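Local coordinates for succinate-semialdehyde dehydrogenase (Synechococcus sp., PDB 4ITA), which probably oxidises succinic semialdehyde to succinate with NADP+ as the electron acceptor, as an enzyme of the aldehyde dehydrogenase family, at residues A[237-242]-A[278-283]; A[377-382]-A[401-406]. All blocks are in the same frame, centred on the assembly; numbering follows the deposited sequence.

Both contacts belong to the seven-stranded mixed sheet of the domain that, as in other aldehyde dehydrogenases, is probably the catalytic one, and they cover its two faces. Interaction 1 packs helix 274-289 on strand 235-239; interaction 2, which comes later in the chain, joins helices 375-383 and 398-407 on the other face. Their centres lie about 16 Å apart, and the same strand connects them: Val-239 faces helix 274-289, whereas Val-238 sends CG1 to within 3.7 Å of CZ of Phe-404. Just past the strand, Phe-240 packs against Ala-378 and meets the ring of Phe-404 edge-to-face. Two helical layers thus cover the sheet of this alpha/beta/alpha domain.

Interaction 1: residues A[237-242]-A[278-283]; sequences FVVFPS and AEFLEK
Val-239 and Phe-280 make the closest contact, a CH-pi interaction between strand 235-239 and helix 274-289. The valine's CG2 lies over one face of the ring, 4.2 Å from its centroid and 28° off the normal, shifted toward the rim, where it comes 3.7 Å from CE1 of Phe-280. The other methyl, CG1, sits beside CD1 of the same ring. With CG of Phe-280 anti to the backbone N (chi1 -176°), the ring reaches out from the helix, and the two side chains cross at about a right angle. A second apolar contact, 4.3 Å between CE1 of Phe-237 and CZ of Phe-280, adds a looser neighbour. An alanine in place of Phe-280 would probably open a gap between helix 274-289 and strand 235-239 and leave CG2 of Val-239 without the ring face it packs on. On the helix, NZ of Lys-283 forms a salt bridge with the anti lone pair of OE2 of Glu-279 (2.8 Å) and a second with Asp-246. Phe-270 and Leu-272 of strand 267-273 and Val-249 also touch Phe-280. Strands 235-239 and 267-273 are parallel neighbours joined through helix 245-257, a beta-alpha-beta crossover that helix 274-289 follows.

Interaction 2: residues A[377-382]-A[401-406]; sequences QAIALA and QQRFIQ
Two neighbouring helices of the layer covering one face of the seven-stranded sheet meet here, 375-383 and 398-407, running nearly parallel; the axes of the two segments come within 10.9 Å at closest approach and cross at -21°. Ile-379 buries more surface than any other residue of the contact. Its CG1, which stands anti to the carbonyl carbon (chi1 -68°), approaches CE1 of Phe-404 at 4.0 Å and lies equally near CD1. Ala-378 meets the same ring at its edge, near the ring plane, with its CB 4.4 Å from CE1 of Phe-404. The end of the Phe-404 side chain comes nearer the other helix, and Ile-415 of strand 412-415 also touches it. Between the two helices the chain passes through strand 390-394, which runs parallel to 366-372 in the same sheet with 267-273 and 235-239 between them; strand 366-372, helix 375-383 and strand 390-394 thus form a beta-alpha-beta crossover, and helix 398-407 packs beside its helix. Farther out, CD1 of Ile-379 reaches the guanidinium of Arg-403 from over one face, 4.0 Å from NH2. The arginine chain, bent at chi3 (60°), crosses the isoleucine at about a right angle. Its charge is held by two carboxylates, Glu-407 on NE and Asp-376 on NH2, the latter from the helix of Ile-379, and this tie between the helices probably restrains the guanidinium over the methyl. Away from helix 375-383, Ile-405 and Gln-401 pack on Tyr-117 and Leu-455 of the second subunit.

Interaction 1: residues A[237-242]-A[278-283]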
# COMPACT_ATOMS: atom_id res chain seq x y z
N PHE A 237 -18.63 19.07 8.83
CA PHE A 237 -18.50 20.47 8.47
C PHE A 237 -18.79 21.20 9.78
O PHE A 237 -19.95 21.33 10.20
CB PHE A 237 -19.52 20.82 7.38
CG PHE A 237 -19.31 22.16 6.72
CD1 PHE A 237 -19.88 23.31 7.24
CD2 PHE A 237 -18.58 22.26 5.54
CE1 PHE A 237 -19.72 24.53 6.61
CE2 PHE A 237 -18.41 23.49 4.91
CZ PHE A 237 -18.98 24.62 5.45
N VAL A 238 -17.72 21.62 10.46
CA VAL A 238 -17.81 22.14 11.81
C VAL A 238 -17.77 23.66 11.77
O VAL A 238 -16.89 24.24 11.15
CB VAL A 238 -16.64 21.62 12.67
CG1 VAL A 238 -16.82 22.06 14.11
CG2 VAL A 238 -16.54 20.09 12.60
N VAL A 239 -18.75 24.29 12.42
CA VAL A 239 -18.84 25.75 12.41
C VAL A 239 -18.80 26.31 13.82
O VAL A 239 -19.68 26.02 14.63
CB VAL A 239 -20.10 26.23 11.68
CG1 VAL A 239 -20.11 27.75 11.58
CG2 VAL A 239 -20.18 25.61 10.29
N PHE A 240 -17.78 27.11 14.11
CA PHE A 240 -17.57 27.63 15.46
C PHE A 240 -17.85 29.14 15.55
O PHE A 240 -18.03 29.80 14.52
CB PHE A 240 -16.19 27.19 15.98
CG PHE A 240 -16.26 26.02 16.92
CD1 PHE A 240 -17.07 24.94 16.62
CD2 PHE A 240 -15.55 26.02 18.11
CE1 PHE A 240 -17.16 23.86 17.47
CE2 PHE A 240 -15.64 24.94 18.97
CZ PHE A 240 -16.45 23.86 18.66
N PRO A 241 -17.92 29.69 16.78
CA PRO A 241 -18.45 31.05 16.92
C PRO A 241 -17.69 32.18 16.22
O PRO A 241 -18.30 33.20 15.90
CB PRO A 241 -18.46 31.26 18.44
CG PRO A 241 -18.58 29.89 19.00
CD PRO A 241 -17.75 29.03 18.09
N SER A 242 -16.39 32.00 15.96
CA SER A 242 -15.62 33.05 15.29
C SER A 242 -15.65 32.93 13.77
O SER A 242 -14.98 33.69 13.08
CB SER A 242 -14.18 33.06 15.78
OG SER A 242 -13.51 31.86 15.44
N ALA A 278 -28.40 28.47 15.85
CA ALA A 278 -29.71 28.95 15.40
C ALA A 278 -29.59 29.76 14.11
O ALA A 278 -30.31 29.51 13.15
CB ALA A 278 -30.39 29.76 16.49
N GLU A 279 -28.66 30.71 14.09
CA GLU A 279 -28.45 31.56 12.92
C GLU A 279 -27.96 30.75 11.72
O GLU A 279 -28.48 30.88 10.61
CB GLU A 279 -27.47 32.69 13.22
CG GLU A 279 -27.20 33.58 12.02
CD GLU A 279 -26.23 34.70 12.31
OE1 GLU A 279 -25.89 34.91 13.50
OE2 GLU A 279 -25.79 35.37 11.35
N PHE A 280 -26.96 29.90 11.94
CA PHE A 280 -26.43 29.10 10.85
C PHE A 280 -27.50 28.17 10.28
O PHE A 280 -27.65 28.07 9.06
CB PHE A 280 -25.19 28.30 11.29
CG PHE A 280 -24.55 27.52 10.16
CD1 PHE A 280 -23.47 28.04 9.46
CD2 PHE A 280 -25.05 26.28 9.78
CE1 PHE A 280 -22.90 27.32 8.41
CE2 PHE A 280 -24.48 25.56 8.74
CZ PHE A 280 -23.41 26.09 8.06
N LEU A 281 -28.24 27.48 11.14
CA LEU A 281 -29.23 26.52 10.67
C LEU A 281 -30.35 27.20 9.89
O LEU A 281 -30.81 26.66 8.87
CB LEU A 281 -29.80 25.70 11.82
CG LEU A 281 -30.80 24.61 11.42
CD1 LEU A 281 -30.22 23.69 10.34
CD2 LEU A 281 -31.24 23.81 12.63
N GLU A 282 -30.80 28.36 10.35
CA GLU A 282 -31.84 29.08 9.61
C GLU A 282 -31.34 29.44 8.22
O GLU A 282 -32.04 29.27 7.23
CB GLU A 282 -32.29 30.35 10.35
CG GLU A 282 -33.16 31.28 9.48
CD GLU A 282 -33.80 32.43 10.23
OE1 GLU A 282 -34.73 32.18 11.02
OE2 GLU A 282 -33.39 33.60 10.02
N LYS A 283 -30.11 29.96 8.16
CA LYS A 283 -29.51 30.35 6.89
C LYS A 283 -29.26 29.16 5.97
O LYS A 283 -29.41 29.27 4.75
CB LYS A 283 -28.25 31.18 7.13
CG LYS A 283 -28.57 32.57 7.68
CD LYS A 283 -27.34 33.40 7.98
CE LYS A 283 -27.73 34.84 8.26
NZ LYS A 283 -26.59 35.66 8.73

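Interaction 2: residues A[377-382]-A[401-406]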
# COMPACT_ATOMS: atom_id res chain seq x y z
N GLN A 377 -16.20 18.43 22.34
CA GLN A 377 -17.42 17.75 21.89
C GLN A 377 -17.50 17.75 20.36
O GLN A 377 -17.92 16.77 19.76
CB GLN A 377 -18.65 18.42 22.49
CG GLN A 377 -19.95 17.68 22.26
CD GLN A 377 -21.16 18.46 22.78
OE1 GLN A 377 -21.01 19.46 23.47
NE2 GLN A 377 -22.35 17.99 22.44
N ALA A 378 -17.09 18.85 19.75
CA ALA A 378 -17.09 18.95 18.29
C ALA A 378 -16.18 17.90 17.65
O ALA A 378 -16.55 17.23 16.69
CB ALA A 378 -16.68 20.32 17.85
N ILE A 379 -14.97 17.77 18.19
CA ILE A 379 -14.01 16.81 17.66
C ILE A 379 -14.48 15.37 17.89
O ILE A 379 -14.41 14.53 16.99
CB ILE A 379 -12.61 17.08 18.27
CG1 ILE A 379 -12.09 18.42 17.74
CG2 ILE A 379 -11.65 15.94 17.94
CD1 ILE A 379 -10.89 18.97 18.49
N ALA A 380 -14.98 15.08 19.09
CA ALA A 380 -15.48 13.74 19.37
C ALA A 380 -16.60 13.35 18.41
O ALA A 380 -16.62 12.23 17.88
CB ALA A 380 -15.95 13.64 20.82
N LEU A 381 -17.55 14.26 18.18
CA LEU A 381 -18.67 13.95 17.31
C LEU A 381 -18.20 13.83 15.87
O LEU A 381 -18.62 12.93 15.14
CB LEU A 381 -19.76 15.02 17.44
CG LEU A 381 -21.00 14.84 16.57
CD1 LEU A 381 -21.64 13.49 16.83
CD2 LEU A 381 -21.98 15.95 16.85
N ALA A 382 -17.31 14.72 15.46
CA ALA A 382 -16.76 14.69 14.11
C ALA A 382 -16.11 13.35 13.79
O ALA A 382 -16.22 12.84 12.67
CB ALA A 382 -15.77 15.82 13.91
N GLN A 401 -8.03 26.32 15.37
CA GLN A 401 -7.60 25.85 14.05
C GLN A 401 -6.59 24.72 14.18
O GLN A 401 -6.71 23.68 13.52
CB GLN A 401 -7.00 26.99 13.23
CG GLN A 401 -7.98 28.08 12.88
CD GLN A 401 -7.33 29.24 12.17
OE1 GLN A 401 -6.12 29.45 12.28
NE2 GLN A 401 -8.13 30.02 11.45
N GLN A 402 -5.61 24.90 15.05
CA GLN A 402 -4.58 23.89 15.23
C GLN A 402 -5.12 22.60 15.83
O GLN A 402 -4.74 21.50 15.41
CB GLN A 402 -3.40 24.44 16.04
CG GLN A 402 -2.58 25.47 15.27
CD GLN A 402 -2.10 24.96 13.91
OE1 GLN A 402 -1.48 23.91 13.82
NE2 GLN A 402 -2.39 25.72 12.85
N ARG A 403 -6.03 22.70 16.79
CA ARG A 403 -6.63 21.50 17.36
C ARG A 403 -7.46 20.74 16.32
O ARG A 403 -7.40 19.51 16.27
CB ARG A 403 -7.45 21.81 18.61
CG ARG A 403 -6.59 22.09 19.84
CD ARG A 403 -7.37 21.87 21.13
NE ARG A 403 -7.86 20.50 21.26
CZ ARG A 403 -8.85 20.13 22.07
NH1 ARG A 403 -9.47 21.03 22.82
NH2 ARG A 403 -9.23 18.86 22.12
N PHE A 404 -8.23 21.46 15.50
CA PHE A 404 -8.99 20.81 14.44
C PHE A 404 -8.05 20.11 13.45
O PHE A 404 -8.27 18.95 13.09
CB PHE A 404 -9.86 21.83 13.70
CG PHE A 404 -11.14 22.19 14.41
CD1 PHE A 404 -12.03 21.20 14.83
CD2 PHE A 404 -11.49 23.52 14.62
CE1 PHE A 404 -13.23 21.54 15.47
CE2 PHE A 404 -12.68 23.86 15.25
CZ PHE A 404 -13.55 22.87 15.68
N ILE A 405 -7.01 20.81 13.00
CA ILE A 405 -6.02 20.23 12.09
C ILE A 405 -5.41 18.97 12.67
O ILE A 405 -5.29 17.94 12.00
CB ILE A 405 -4.92 21.25 11.74
CG1 ILE A 405 -5.48 22.36 10.85
CG2 ILE A 405 -3.74 20.56 11.06
CD1 ILE A 405 -4.58 23.57 10.73
N GLN A 406 -5.02 19.02 13.94
CA GLN A 406 -4.31 17.92 14.56
C GLN A 406 -5.22 16.74 14.90
O GLN A 406 -4.82 15.58 14.76
CB GLN A 406 -3.59 18.40 15.83
CG GLN A 406 -2.43 19.34 15.53
CD GLN A 406 -1.30 18.66 14.79
OE1 GLN A 406 -0.90 17.54 15.14
NE2 GLN A 406 -0.77 19.32 13.76